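Local coordinates for protein 7,8-dihydro-6-hydroxymethylpterin pyrophosphokinase-dihydropteroate synthase (Plasmodium falciparum, PDB 6JWY) that probably catalyses two successive steps of folate biosynthesis, pyrophosphorylation of 6-hydroxymethyl-7,8-dihydropterin by ATP and condensation of the product with 4-aminobenzoate to give 7,8-dihydropteroate, at residues 383-388 and 599-604. The protein carries 1 engineered substitution. Sequence-based numbering, arbitrary orientation.
Sequences SYLKEK and EYPLFI. With CKL (4-[(2-azanyl-4-oxidanylidene-7,8-dihydro-3~{H}-pteridin-6-yl)methylamino]-~{N}-(5,6-dimethoxypyrimidin-4-yl)benzenesulfonamide), chain C.
A turn-to-loop contact joins L385 and K386, at the corner of a type II beta turn running from Y384 to E387, to residues 599-602, which lead into strand 603-604 of the pterin-binding TIM barrel. Its apolar half belongs to L385, whose CB points at 599-602 and whose two methyls are divided along it. With CG anti to the backbone N (chi1 -165°), CD1 lies over the start of P601, 3.5 Å from P601 N and 4.0 Å from P601 CG, while CD2 rests 3.5 Å from E599 O. A branched side chain suits this place because it covers two successive peptides, and the proline ring offers it a rigid apolar surface. The polar half is K386, which takes the left-handed conformation (phi 73°) at the third position of the turn, where glycine or asparagine is more usual; the bonds made by its side chain may repay the cost. Its chain bends at chi2 and then runs extended, carrying NZ to Y600 O at 2.7 Å, where the two meet almost head-on (C=O...N angle 166°). On the way K386 crosses L602 at a slant, NZ 3.8 Å from L602 CB. NZ also donates to Y597 O, and D683 OD2 takes both K386 NZ, in a salt bridge that probably favours the charged lysine, and L602 N, so one long cationic side chain ties the turn to two loops. E599 and Y600 contribute mainly backbone here: the glutamate pairs with R374, and the tyrosine stacks with F574 while its OH is hydrogen-bonded to E556. The contact thus joins the pyrophosphokinase sheet to the synthase barrel, linking its outermost strand 383-384, antiparallel to 373-376, to the N-terminal end of barrel strand 603-604, which runs parallel to strand 684-687.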
loop_
_atom_site.group_PDB
_atom_site.type_symbol
_atom_site.label_atom_id
_atom_site.label_comp_id
_atom_site.label_asym_id
_atom_site.label_seq_id
_atom_site.Cartn_x
_atom_site.Cartn_y
_atom_site.Cartn_z
ATOM N N SER A 383 -10.608 -19.207 6.619
ATOM C CA SER A 383 -10.252 -17.863 6.174
ATOM C C SER A 383 -8.839 -17.938 5.628
ATOM O O SER A 383 -7.979 -18.527 6.277
ATOM C CB SER A 383 -10.321 -16.851 7.286
ATOM O OG SER A 383 -11.641 -16.688 7.795
ATOM N N TYR A 384 -8.599 -17.391 4.436
ATOM C CA TYR A 384 -7.221 -17.335 3.986
ATOM C C TYR A 384 -6.521 -16.160 4.672
ATOM O O TYR A 384 -6.994 -15.025 4.620
ATOM C CB TYR A 384 -7.155 -17.308 2.448
ATOM C CG TYR A 384 -7.766 -18.517 1.774
ATOM C CD1 TYR A 384 -7.137 -19.753 1.812
ATOM C CD2 TYR A 384 -8.997 -18.435 1.134
ATOM C CE1 TYR A 384 -7.689 -20.874 1.216
ATOM C CE2 TYR A 384 -9.564 -19.547 0.531
ATOM C CZ TYR A 384 -8.905 -20.767 0.571
ATOM O OH TYR A 384 -9.429 -21.873 -0.021
ATOM N N LEU A 385 -5.374 -16.428 5.289
ATOM C CA LEU A 385 -4.619 -15.353 5.913
ATOM C C LEU A 385 -4.397 -14.206 4.930
ATOM O O LEU A 385 -4.010 -14.424 3.797
ATOM C CB LEU A 385 -3.288 -15.887 6.451
ATOM C CG LEU A 385 -2.589 -14.951 7.438
ATOM C CD1 LEU A 385 -3.406 -14.813 8.706
ATOM C CD2 LEU A 385 -1.193 -15.451 7.788
ATOM N N LYS A 386 -4.650 -12.972 5.372
ATOM C CA LYS A 386 -4.296 -11.771 4.620
ATOM C C LYS A 386 -5.196 -11.536 3.402
ATOM O O LYS A 386 -4.902 -10.638 2.622
ATOM C CB LYS A 386 -2.804 -11.712 4.256
ATOM C CG LYS A 386 -1.818 -11.675 5.421
ATOM C CD LYS A 386 -2.299 -10.940 6.688
ATOM C CE LYS A 386 -1.334 -11.065 7.863
ATOM N NZ LYS A 386 -1.798 -10.368 9.098
ATOM N N GLU A 387 -6.318 -12.257 3.256
ATOM C CA GLU A 387 -7.118 -12.111 2.036
ATOM C C GLU A 387 -8.339 -11.206 2.225
ATOM O O GLU A 387 -9.032 -10.883 1.272
ATOM C CB GLU A 387 -7.446 -13.454 1.374
ATOM C CG GLU A 387 -6.361 -13.922 0.412
ATOM C CD GLU A 387 -6.519 -15.255 -0.325
ATOM O OE1 GLU A 387 -7.673 -15.652 -0.674
ATOM O OE2 GLU A 387 -5.478 -15.904 -0.571
ATOM N N LYS A 388 -8.595 -10.752 3.450
ATOM C CA LYS A 388 -9.765 -9.933 3.710
ATOM C C LYS A 388 -9.531 -9.264 5.060
ATOM O O LYS A 388 -8.924 -9.873 5.934
ATOM C CB LYS A 388 -10.993 -10.847 3.728
ATOM C CG LYS A 388 -12.382 -10.224 3.752
ATOM C CD LYS A 388 -13.381 -11.186 4.428
ATOM C CE LYS A 388 -12.987 -12.666 4.391
ATOM N NZ LYS A 388 -13.947 -13.572 5.086
ATOM N N GLU A 599 3.059 -12.690 9.008
ATOM C CA GLU A 599 2.916 -14.134 8.956
ATOM C C GLU A 599 1.747 -14.605 9.830
ATOM O O GLU A 599 1.543 -15.818 9.923
ATOM C CB GLU A 599 4.176 -14.845 9.462
ATOM C CG GLU A 599 5.369 -14.812 8.526
ATOM C CD GLU A 599 5.100 -15.279 7.109
ATOM O OE1 GLU A 599 4.803 -16.483 6.924
ATOM O OE2 GLU A 599 5.172 -14.424 6.193
ATOM N N TYR A 600 0.995 -13.685 10.481
ATOM C CA TYR A 600 0.089 -14.144 11.521
ATOM C C TYR A 600 -1.288 -13.506 11.421
ATOM O O TYR A 600 -1.421 -12.420 10.871
ATOM C CB TYR A 600 0.571 -13.706 12.896
ATOM C CG TYR A 600 1.917 -14.198 13.349
ATOM C CD1 TYR A 600 2.292 -15.525 13.207
ATOM C CD2 TYR A 600 2.796 -13.331 13.973
ATOM C CE1 TYR A 600 3.503 -15.980 13.705
ATOM C CE2 TYR A 600 4.020 -13.763 14.457
ATOM C CZ TYR A 600 4.362 -15.097 14.341
ATOM O OH TYR A 600 5.556 -15.544 14.826
ATOM N N PRO A 601 -2.339 -14.156 11.966
ATOM C CA PRO A 601 -3.677 -13.569 11.997
ATOM C C PRO A 601 -3.645 -12.374 12.939
ATOM O O PRO A 601 -3.303 -12.556 14.105
ATOM C CB PRO A 601 -4.521 -14.664 12.674
ATOM C CG PRO A 601 -3.747 -15.967 12.482
ATOM C CD PRO A 601 -2.302 -15.533 12.488
ATOM N N LEU A 602 -4.000 -11.180 12.446
ATOM C CA LEU A 602 -3.844 -9.933 13.186
ATOM C C LEU A 602 -5.205 -9.286 13.442
ATOM O O LEU A 602 -6.045 -9.152 12.545
ATOM C CB LEU A 602 -2.883 -8.985 12.456
ATOM C CG LEU A 602 -2.643 -7.598 13.075
ATOM C CD1 LEU A 602 -1.987 -7.648 14.469
ATOM C CD2 LEU A 602 -1.792 -6.711 12.156
ATOM N N PHE A 603 -5.424 -8.918 14.709
ATOM C CA PHE A 603 -6.642 -8.273 15.162
ATOM C C PHE A 603 -6.191 -6.933 15.747
ATOM O O PHE A 603 -5.243 -6.910 16.529
ATOM C CB PHE A 603 -7.293 -9.224 16.172
ATOM C CG PHE A 603 -8.594 -8.802 16.799
ATOM C CD1 PHE A 603 -8.646 -7.765 17.720
ATOM C CD2 PHE A 603 -9.766 -9.495 16.523
ATOM C CE1 PHE A 603 -9.845 -7.417 18.336
ATOM C CE2 PHE A 603 -10.965 -9.140 17.134
ATOM C CZ PHE A 603 -11.011 -8.087 18.029
ATOM N N ILE A 604 -6.777 -5.806 15.327
ATOM C CA ILE A 604 -6.433 -4.565 16.018
ATOM C C ILE A 604 -7.704 -3.816 16.405
ATOM O O ILE A 604 -8.751 -3.957 15.780
ATOM C CB ILE A 604 -5.447 -3.652 15.247
ATOM C CG1 ILE A 604 -6.091 -2.993 14.028
ATOM C CG2 ILE A 604 -4.167 -4.371 14.845
ATOM C CD1 ILE A 604 -5.144 -2.107 13.264
HETATM C C2 CKL C . -9.070 -6.108 21.862
HETATM C C4 CKL C . -8.448 -3.829 21.742
HETATM C C5 CKL C . -9.494 -3.444 22.700
HETATM C C6 CKL C . -10.294 -4.579 23.192
HETATM O O24 CKL C . -6.356 5.242 24.977
HETATM S S21 CKL C . -7.797 5.277 25.116
HETATM O O23 CKL C . -8.279 6.050 24.018
HETATM N N22 CKL C . -8.408 5.998 26.438
HETATM C C25 CKL C . -7.705 6.399 27.528
HETATM C C30 CKL C . -8.377 7.057 28.550
HETATM O O31 CKL C . -9.729 7.295 28.466
HETATM C C32 CKL C . -10.666 6.414 29.092
HETATM C C29 CKL C . -7.656 7.486 29.652
HETATM O O33 CKL C . -8.293 8.148 30.679
HETATM C C34 CKL C . -7.697 9.276 31.342
HETATM N N28 CKL C . -6.323 7.237 29.705
HETATM C C27 CKL C . -5.688 6.593 28.707
HETATM N N26 CKL C . -6.364 6.181 27.625
HETATM C C18 CKL C . -8.384 3.784 25.224
HETATM C C17 CKL C . -9.740 3.584 24.956
HETATM C C16 CKL C . -10.268 2.303 25.054
HETATM C C19 CKL C . -7.572 2.707 25.618
HETATM C C20 CKL C . -8.110 1.423 25.712
HETATM C C15 CKL C . -9.462 1.217 25.406
HETATM N N14 CKL C . -9.995 -0.052 25.479
HETATM C C13 CKL C . -11.120 -0.603 24.709
HETATM C C8 CKL C . -10.717 -1.934 24.086
HETATM C C9 CKL C . -11.549 -3.049 24.599
HETATM N N10 CKL C . -11.251 -4.346 24.082
HETATM N N1 CKL C . -10.071 -5.860 22.748
HETATM N N7 CKL C . -9.722 -2.157 23.141
HETATM O O12 CKL C . -7.709 -2.948 21.247
HETATM N N3 CKL C . -8.287 -5.124 21.394
HETATM N N11 CKL C . -8.818 -7.370 21.469
#